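Local coordinates for DNA repair protein RecO (Deinococcus radiodurans, PDB 1W3S) that probably takes part in DNA repair and in recombination by the RecF pathway, and carries a zinc ion bound by four cysteines, at residues G10-R15 against V25-P30; G78-L83 against G122-P127; A133-Y138 against L187-H192. All coordinates share one frame; numbering follows the deposited sequence.

In the fold
The three contacts run in series along the chain and illustrate how chemistry follows place in a fold. Contact 1 is buried within the N-terminal OB-like sheet and joins neighbouring strands of one hairpin by backbone hydrogen bonds. Contact 2 is partly buried, at the step from that sheet into the helices, and mixes aliphatic packing with a very short, somewhat doubtful hydroxyl-to-carbonyl bond. Contact 3, buried among helices, has no hydrogen bond across it and depends on an aromatic pair. Helices 110-125 and 129-143, which follow each other in sequence, carry one side each of contacts 2 and 3. Contacts 1 and 3 lie on opposite sides of the chain's centre, about 25 Å apart between centres.

Contact 1: residues G10-R15 against V25-P30; sequences GIVIRR and VTLLTP
Ile11 and Leu28 pair across an antiparallel beta hairpin, the first two strands of the OB-like N-terminal region, and exchange a reciprocal pair of backbone hydrogen bonds. The hairpin illustrates how a bulge can be absorbed without giving up the ladder. After the non-hydrogen-bonded pair Val12 and Leu27 the register slips by one residue, and Ile13 and Arg14 together face Thr26 in a classic beta bulge. Both still bond to it: Ile13 N donates to Thr26 O at 3.0 Å, and Thr26 N donates to Arg14 O at 2.9 Å.

The tight part is apolar. On one face of the sheet Val12 meets two neighbours on the partner strand, one with each methyl, its CG1 3.3 Å from Val25 CG2 and its CG2 3.4 Å from Leu27 CD2. The Val12 and Val25 side chains cross at about a right angle. On the Leu28 side, Ile13 from the bulge lies across Leu28, again nearly perpendicular, with Ile13 CD1 3.4 Å from Leu28 CD1. With chi1 at 65°, Ile13 CG1 stands between its own backbone N and carbonyl carbon, which leads the chain toward Thr26 and Leu28. Helices 86-101 and 110-125 close over this side, Ala96 and Phe116 meeting Ile13.

The looser side lies at Arg14 and Arg15, both partly exposed. Arg14 runs beside Thr26, their CB atoms 3.8 Å apart, before its chain bends at chi3 and leaves the hairpin. Its guanidinium then forms salt bridges with Asp100 and Glu97, tying this strand to helix 86-101. At the far end Gly10 lies alongside Leu28 and Thr29, its CA 3.0 Å from Leu28 O.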
loop_
_atom_site.group_PDB
_atom_site.type_symbol
_atom_site.label_atom_id
_atom_site.label_comp_id
_atom_site.label_asym_id
_atom_site.label_seq_id
_atom_site.Cartn_x
_atom_site.Cartn_y
_atom_site.Cartn_z
ATOM N N GLY A 10 -10.922 11.639 -1.686
ATOM C CA GLY A 10 -9.826 10.693 -1.642
ATOM C C GLY A 10 -8.446 11.316 -1.577
ATOM O O GLY A 10 -8.282 12.538 -1.506
ATOM N N ILE A 11 -7.448 10.442 -1.617
ATOM C CA ILE A 11 -6.062 10.850 -1.491
ATOM C C ILE A 11 -5.345 10.655 -2.823
ATOM O O ILE A 11 -5.421 9.586 -3.415
ATOM C CB ILE A 11 -5.398 10.050 -0.378
ATOM C CG1 ILE A 11 -5.994 10.451 0.967
ATOM C CG2 ILE A 11 -3.868 10.233 -0.377
ATOM C CD1 ILE A 11 -5.855 9.352 2.023
ATOM N N VAL A 12 -4.655 11.706 -3.264
ATOM C CA VAL A 12 -3.816 11.662 -4.452
ATOM C C VAL A 12 -2.626 10.723 -4.197
ATOM O O VAL A 12 -1.840 10.954 -3.288
ATOM C CB VAL A 12 -3.273 13.075 -4.823
ATOM C CG1 VAL A 12 -2.368 13.004 -6.039
ATOM C CG2 VAL A 12 -4.416 14.070 -5.054
ATOM N N ILE A 13 -2.530 9.654 -4.980
ATOM C CA ILE A 13 -1.430 8.698 -4.874
ATOM C C ILE A 13 -0.545 8.663 -6.116
ATOM O O ILE A 13 0.457 7.935 -6.150
ATOM C CB ILE A 13 -1.958 7.285 -4.573
ATOM C CG1 ILE A 13 -2.809 6.753 -5.734
ATOM C CG2 ILE A 13 -2.720 7.282 -3.247
ATOM C CD1 ILE A 13 -2.863 5.242 -5.763
ATOM N N ARG A 14 -0.921 9.431 -7.134
ATOM C CA ARG A 14 -0.092 9.608 -8.318
ATOM C C ARG A 14 -0.448 10.931 -8.968
ATOM O O ARG A 14 -1.616 11.287 -9.068
ATOM C CB ARG A 14 -0.311 8.467 -9.299
ATOM C CG ARG A 14 0.796 8.311 -10.329
ATOM C CD ARG A 14 0.467 7.238 -11.364
ATOM N NE ARG A 14 1.532 6.246 -11.510
ATOM C CZ ARG A 14 1.786 5.258 -10.637
ATOM N NH1 ARG A 14 1.056 5.110 -9.529
ATOM N NH2 ARG A 14 2.791 4.410 -10.878
ATOM N N ARG A 15 0.574 11.651 -9.399
ATOM C CA ARG A 15 0.402 12.989 -9.927
ATOM C C ARG A 15 1.472 13.274 -10.961
ATOM O O ARG A 15 2.659 13.141 -10.683
ATOM C CB ARG A 15 0.493 14.020 -8.810
ATOM C CG ARG A 15 -0.008 15.342 -9.231
ATOM C CD ARG A 15 0.232 16.460 -8.260
ATOM N NE ARG A 15 0.817 17.578 -8.984
ATOM C CZ ARG A 15 0.536 18.843 -8.793
ATOM N NH1 ARG A 15 -0.334 19.221 -7.893
ATOM N NH2 ARG A 15 1.132 19.754 -9.526
ATOM N N VAL A 25 -4.091 12.786 -12.352
ATOM C CA VAL A 25 -4.002 12.291 -10.998
ATOM C C VAL A 25 -4.664 10.902 -10.858
ATOM O O VAL A 25 -5.595 10.579 -11.581
ATOM C CB VAL A 25 -4.587 13.354 -10.038
ATOM C CG1 VAL A 25 -6.021 13.699 -10.378
ATOM C CG2 VAL A 25 -4.492 12.896 -8.619
ATOM N N THR A 26 -4.126 10.065 -9.973
ATOM C CA THR A 26 -4.848 8.893 -9.470
ATOM C C THR A 26 -5.236 9.137 -8.016
ATOM O O THR A 26 -4.435 9.615 -7.248
ATOM C CB THR A 26 -4.000 7.617 -9.542
ATOM O OG1 THR A 26 -3.636 7.336 -10.898
ATOM C CG2 THR A 26 -4.830 6.391 -9.117
ATOM N N LEU A 27 -6.471 8.809 -7.655
ATOM C CA LEU A 27 -6.955 8.918 -6.284
ATOM C C LEU A 27 -7.390 7.571 -5.756
ATOM O O LEU A 27 -7.888 6.743 -6.505
ATOM C CB LEU A 27 -8.177 9.835 -6.204
ATOM C CG LEU A 27 -8.116 11.328 -6.528
ATOM C CD1 LEU A 27 -9.177 12.078 -5.707
ATOM C CD2 LEU A 27 -6.790 11.905 -6.239
ATOM N N LEU A 28 -7.204 7.365 -4.460
ATOM C CA LEU A 28 -7.884 6.307 -3.727
ATOM C C LEU A 28 -9.037 6.941 -2.953
ATOM O O LEU A 28 -8.850 7.926 -2.240
ATOM C CB LEU A 28 -6.934 5.611 -2.766
ATOM C CG LEU A 28 -6.133 4.401 -3.280
ATOM C CD1 LEU A 28 -6.004 4.333 -4.806
ATOM C CD2 LEU A 28 -4.749 4.374 -2.634
ATOM N N THR A 29 -10.235 6.400 -3.146
ATOM C CA THR A 29 -11.432 6.876 -2.450
ATOM C C THR A 29 -12.104 5.685 -1.787
ATOM O O THR A 29 -11.804 4.544 -2.120
ATOM C CB THR A 29 -12.419 7.489 -3.460
ATOM O OG1 THR A 29 -12.890 6.451 -4.326
ATOM C CG2 THR A 29 -11.720 8.497 -4.386
ATOM N N PRO A 30 -13.042 5.925 -0.889
ATOM C CA PRO A 30 -13.826 4.821 -0.334
ATOM C C PRO A 30 -14.516 3.959 -1.406
ATOM O O PRO A 30 -14.725 2.764 -1.197
ATOM C CB PRO A 30 -14.841 5.524 0.554
ATOM C CG PRO A 30 -14.207 6.842 0.893
ATOM C CD PRO A 30 -13.417 7.227 -0.311
#

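Contact 2: residues G78-L83 against G122-P127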
loop_
_atom_site.group_PDB
_atom_site.type_symbol
_atom_site.label_atom_id
_atom_site.label_comp_id
_atom_site.label_asym_id
_atom_site.label_seq_id
_atom_site.Cartn_x
_atom_site.Cartn_y
_atom_site.Cartn_z
ATOM N N GLY A 78 -7.655 18.053 3.623
ATOM C CA GLY A 78 -6.688 17.679 4.660
ATOM C C GLY A 78 -5.316 17.397 4.073
ATOM O O GLY A 78 -5.206 16.870 2.963
ATOM N N ALA A 79 -4.271 17.751 4.812
ATOM C CA ALA A 79 -2.899 17.467 4.405
ATOM C C ALA A 79 -1.993 17.103 5.583
ATOM O O ALA A 79 -2.273 17.450 6.729
ATOM C CB ALA A 79 -2.316 18.669 3.648
ATOM N N LEU A 80 -0.903 16.400 5.271
ATOM C CA LEU A 80 0.108 15.992 6.247
ATOM C C LEU A 80 1.434 16.650 5.867
ATOM O O LEU A 80 2.220 16.071 5.128
ATOM C CB LEU A 80 0.227 14.457 6.280
ATOM C CG LEU A 80 -1.053 13.730 6.736
ATOM C CD1 LEU A 80 -1.078 12.279 6.275
ATOM C CD2 LEU A 80 -1.222 13.804 8.241
ATOM N N PRO A 81 1.680 17.863 6.354
ATOM C CA PRO A 81 2.859 18.649 5.936
ATOM C C PRO A 81 4.230 18.008 6.278
ATOM O O PRO A 81 5.263 18.299 5.668
ATOM C CB PRO A 81 2.683 19.972 6.694
ATOM C CG PRO A 81 1.740 19.673 7.787
ATOM C CD PRO A 81 0.853 18.584 7.329
ATOM N N THR A 82 4.171 17.156 7.284
ATOM C CA THR A 82 5.281 16.329 7.777
ATOM C C THR A 82 5.791 15.269 6.770
ATOM O O THR A 82 6.875 14.730 6.946
ATOM C CB THR A 82 4.837 15.665 9.130
ATOM O OG1 THR A 82 5.155 14.282 9.110
ATOM C CG2 THR A 82 3.273 15.593 9.273
ATOM N N LEU A 83 5.029 14.983 5.715
ATOM C CA LEU A 83 5.522 14.127 4.619
ATOM C C LEU A 83 6.507 14.869 3.692
ATOM O O LEU A 83 6.989 14.305 2.728
ATOM C CB LEU A 83 4.365 13.552 3.794
ATOM C CG LEU A 83 3.297 12.733 4.552
ATOM C CD1 LEU A 83 2.217 12.212 3.600
ATOM C CD2 LEU A 83 3.902 11.571 5.340
ATOM N N GLY A 122 0.239 7.341 10.070
ATOM C CA GLY A 122 1.334 6.751 10.831
ATOM C C GLY A 122 2.694 7.154 10.282
ATOM O O GLY A 122 3.583 7.560 11.016
ATOM N N VAL A 123 2.856 7.059 8.977
ATOM C CA VAL A 123 4.107 7.457 8.356
ATOM C C VAL A 123 4.472 8.907 8.708
ATOM O O VAL A 123 5.637 9.191 8.961
ATOM C CB VAL A 123 4.063 7.242 6.817
ATOM C CG1 VAL A 123 5.200 7.975 6.112
ATOM C CG2 VAL A 123 4.098 5.746 6.496
ATOM N N ALA A 124 3.484 9.801 8.722
ATOM C CA ALA A 124 3.712 11.231 8.953
ATOM C C ALA A 124 4.028 11.557 10.398
ATOM O O ALA A 124 4.819 12.463 10.681
ATOM C CB ALA A 124 2.489 12.039 8.528
ATOM N N HIS A 125 3.386 10.837 11.315
ATOM C CA HIS A 125 3.335 11.246 12.712
ATOM C C HIS A 125 4.171 10.420 13.676
ATOM O O HIS A 125 4.387 10.846 14.798
ATOM C CB HIS A 125 1.897 11.188 13.206
ATOM C CG HIS A 125 0.986 12.163 12.542
ATOM N ND1 HIS A 125 1.207 13.526 12.573
ATOM C CD2 HIS A 125 -0.163 11.976 11.849
ATOM C CE1 HIS A 125 0.238 14.135 11.912
ATOM N NE2 HIS A 125 -0.604 13.217 11.463
ATOM N N GLN A 126 4.638 9.243 13.284
ATOM C CA GLN A 126 5.280 8.375 14.278
ATOM C C GLN A 126 6.803 8.240 14.209
ATOM O O GLN A 126 7.392 8.470 13.169
ATOM C CB GLN A 126 4.536 7.035 14.347
ATOM C CG GLN A 126 3.705 6.981 15.668
ATOM C CD GLN A 126 2.481 6.175 15.557
ATOM O OE1 GLN A 126 2.340 5.402 14.619
ATOM N NE2 GLN A 126 1.569 6.345 16.498
ATOM N N PRO A 127 7.446 7.907 15.333
ATOM C CA PRO A 127 8.911 7.820 15.399
ATOM C C PRO A 127 9.524 6.862 14.379
ATOM O O PRO A 127 10.637 7.102 13.921
ATOM C CB PRO A 127 9.171 7.271 16.805
ATOM C CG PRO A 127 8.004 7.612 17.580
ATOM C CD PRO A 127 6.843 7.554 16.632
#
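Thr82 and Ala124 mark the closest backbone approach, their CA atoms 5.5 Å apart where the 3-10 turn 81-83 meets the last turn of helix 110-125. The turn is held by a bond from Leu83 N to Leu80 O, while on the helix side Gln126 is the first residue to leave helical geometry.

Ala124 is the small centre of the packing. Its methyl is met by Leu83 CD2 at 3.5 Å and by Leu80 CB at 4.0 Å, and Thr82 closes in from the same loop. Leu83 CD2 also reaches Val123 CG1, at 3.9 Å. With chi1 at -57°, Leu83 CG stands anti to its carbonyl carbon; CD1 continues the chain anti to CA (chi2 -179°), and the other branch, CD2, turns against the helix. Thr82 OG1 is placed to donate to Ala124 O, but the modelled 2.4 Å is too short for an ordinary hydrogen bond, hence doubtful. Toward the surface, the Leu80 and His125 side chains cross at about a right angle, with Leu80 CD2 near His125 NE2, while Ala124 CB lies over one face of the imidazole.

Arg88 of helix 86-101 donates to the carbonyls of Val123 and Gln126, binding the end of helix 110-125 to its neighbour. The arrangement is a helix C-terminus packed against an interdomain connection, here the passage from the OB-like sheet into the helical region of RecO.

Contact 3: residues A133-Y138 against L187-H192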
loop_
_atom_site.group_PDB
_atom_site.type_symbol
_atom_site.label_atom_id
_atom_site.label_comp_id
_atom_site.label_asym_id
_atom_site.label_seq_id
_atom_site.Cartn_x
_atom_site.Cartn_y
_atom_site.Cartn_z
ATOM N N ALA A 133 5.246 1.367 7.644
ATOM C CA ALA A 133 5.179 0.902 6.258
ATOM C C ALA A 133 4.961 -0.593 6.202
ATOM O O ALA A 133 4.070 -1.069 5.505
ATOM C CB ALA A 133 6.454 1.278 5.482
ATOM N N LEU A 134 5.777 -1.323 6.950
ATOM C CA LEU A 134 5.730 -2.783 6.959
ATOM C C LEU A 134 4.421 -3.321 7.480
ATOM O O LEU A 134 3.804 -4.176 6.845
ATOM C CB LEU A 134 6.865 -3.363 7.817
ATOM C CG LEU A 134 8.199 -3.549 7.116
ATOM C CD1 LEU A 134 9.270 -3.928 8.123
ATOM C CD2 LEU A 134 8.079 -4.600 6.012
ATOM N N VAL A 135 4.016 -2.850 8.651
ATOM C CA VAL A 135 2.774 -3.321 9.238
ATOM C C VAL A 135 1.639 -3.124 8.253
ATOM O O VAL A 135 0.892 -4.062 7.968
ATOM C CB VAL A 135 2.443 -2.626 10.573
ATOM C CG1 VAL A 135 1.000 -2.906 11.000
ATOM C CG2 VAL A 135 3.405 -3.090 11.654
ATOM N N MET A 136 1.537 -1.909 7.717
ATOM C CA MET A 136 0.442 -1.543 6.813
ATOM C C MET A 136 0.469 -2.271 5.477
ATOM O O MET A 136 -0.576 -2.502 4.901
ATOM C CB MET A 136 0.432 -0.029 6.588
ATOM C CG MET A 136 0.168 0.761 7.876
ATOM S SD MET A 136 -1.323 0.230 8.737
ATOM C CE MET A 136 -2.028 1.812 9.224
ATOM N N SER A 137 1.643 -2.631 4.980
ATOM C CA SER A 137 1.720 -3.395 3.738
ATOM C C SER A 137 1.139 -4.802 3.916
ATOM O O SER A 137 0.435 -5.288 3.044
ATOM C CB SER A 137 3.164 -3.496 3.249
ATOM O OG SER A 137 3.736 -2.225 3.013
ATOM N N TYR A 138 1.435 -5.460 5.037
ATOM C CA TYR A 138 0.853 -6.789 5.322
ATOM C C TYR A 138 -0.630 -6.696 5.627
ATOM O O TYR A 138 -1.386 -7.613 5.305
ATOM C CB TYR A 138 1.599 -7.517 6.454
ATOM C CG TYR A 138 2.876 -8.168 5.950
ATOM C CD1 TYR A 138 2.871 -9.476 5.474
ATOM C CD2 TYR A 138 4.080 -7.453 5.896
ATOM C CE1 TYR A 138 4.025 -10.065 4.978
ATOM C CE2 TYR A 138 5.236 -8.031 5.397
ATOM C CZ TYR A 138 5.200 -9.338 4.937
ATOM O OH TYR A 138 6.341 -9.921 4.449
ATOM N N LEU A 187 9.318 -14.393 12.633
ATOM C CA LEU A 187 8.357 -15.494 12.531
ATOM C C LEU A 187 6.987 -15.102 13.087
ATOM O O LEU A 187 5.943 -15.335 12.465
ATOM C CB LEU A 187 8.891 -16.702 13.324
ATOM C CG LEU A 187 8.917 -18.074 12.660
ATOM C CD1 LEU A 187 9.493 -19.080 13.640
ATOM C CD2 LEU A 187 7.534 -18.485 12.226
ATOM N N ASP A 188 7.013 -14.519 14.279
ATOM C CA ASP A 188 5.804 -14.139 14.989
ATOM C C ASP A 188 4.989 -13.144 14.181
ATOM O O ASP A 188 3.753 -13.235 14.098
ATOM C CB ASP A 188 6.175 -13.514 16.336
ATOM C CG ASP A 188 5.016 -12.787 16.968
ATOM O OD1 ASP A 188 5.091 -11.538 17.032
ATOM O OD2 ASP A 188 3.979 -13.367 17.378
ATOM N N PHE A 189 5.704 -12.177 13.614
ATOM C CA PHE A 189 5.104 -11.128 12.821
ATOM C C PHE A 189 4.589 -11.695 11.495
ATOM O O PHE A 189 3.438 -11.463 11.118
ATOM C CB PHE A 189 6.124 -10.005 12.578
ATOM C CG PHE A 189 5.709 -9.045 11.511
ATOM C CD1 PHE A 189 4.822 -8.009 11.796
ATOM C CD2 PHE A 189 6.182 -9.185 10.216
ATOM C CE1 PHE A 189 4.424 -7.123 10.804
ATOM C CE2 PHE A 189 5.785 -8.302 9.216
ATOM C CZ PHE A 189 4.907 -7.269 9.510
ATOM N N LEU A 190 5.444 -12.437 10.797
ATOM C CA LEU A 190 5.054 -13.097 9.544
ATOM C C LEU A 190 3.783 -13.925 9.700
ATOM O O LEU A 190 2.964 -13.982 8.791
ATOM C CB LEU A 190 6.189 -13.983 9.013
ATOM C CG LEU A 190 6.952 -13.598 7.730
ATOM C CD1 LEU A 190 6.751 -12.155 7.246
ATOM C CD2 LEU A 190 8.453 -13.896 7.906
ATOM N N ARG A 191 3.628 -14.554 10.862
ATOM C CA ARG A 191 2.451 -15.360 11.168
ATOM C C ARG A 191 1.190 -14.535 11.436
ATOM O O ARG A 191 0.097 -14.920 11.005
ATOM C CB ARG A 191 2.728 -16.258 12.386
ATOM C CG ARG A 191 3.568 -17.481 12.084
ATOM C CD ARG A 191 3.916 -18.308 13.309
ATOM N NE ARG A 191 4.559 -19.574 12.936
ATOM C CZ ARG A 191 5.134 -20.430 13.794
ATOM N NH1 ARG A 191 5.161 -20.171 15.096
ATOM N NH2 ARG A 191 5.694 -21.552 13.340
ATOM N N HIS A 192 1.332 -13.418 12.155
ATOM C CA HIS A 192 0.166 -12.708 12.718
ATOM C C HIS A 192 -0.070 -11.270 12.248
ATOM O O HIS A 192 -1.109 -10.692 12.544
ATOM C CB HIS A 192 0.260 -12.743 14.246
ATOM C CG HIS A 192 0.390 -14.125 14.803
ATOM N ND1 HIS A 192 1.608 -14.679 15.137
ATOM C CD2 HIS A 192 -0.541 -15.074 15.063
ATOM C CE1 HIS A 192 1.421 -15.907 15.592
ATOM N NE2 HIS A 192 0.127 -16.171 15.556
#
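Phe189 and Tyr138 meet as a T-shaped aromatic pair, a compact example of how two helices can be joined over a distance too great for their backbones to touch. The segment axes approach no closer than 11.2 Å and run at 35° to each other, so side chains, chiefly the two rings, span most of the interval.

Phe189 has the largest surface buried by the contact. It directs the edge of its ring onto a face of Tyr138, with centroids 5.3 Å apart and planes at 79°. The leading atoms are CZ and CE2: Phe189 CZ lies 3.7 Å from Tyr138 CD2, and Phe189 CE2 stands over the phenol ring. CG of Phe189 is anti to the backbone N (chi1 166°), an orientation that carries the ring across to helix 129-143. There it is also flanked by Val135, whose CG2 lies 4.2 Å from Phe189 CE1, and Leu134 O approaches the ring edge near its plane.

Tyr138 has a second neighbour in Leu190, whose CD1 comes within 3.6 Å of Tyr138 OH and also meets the adjoining ring carbon CZ. The hydroxyl makes a weak hydrogen bond to Leu214 O, giving this buried polar atom a partner beyond the two segments.

Helix 211-225 packs beside the aromatic pair, placing Leu218 on Tyr138 and Leu214 on Phe189, while Trp131 meets the Phe189 ring from within helix 129-143. Helix 198-203 touches Val135 through Ser201 and Phe202, and helix 86-101 packs against Ala133 and Ser137 of helix 129-143.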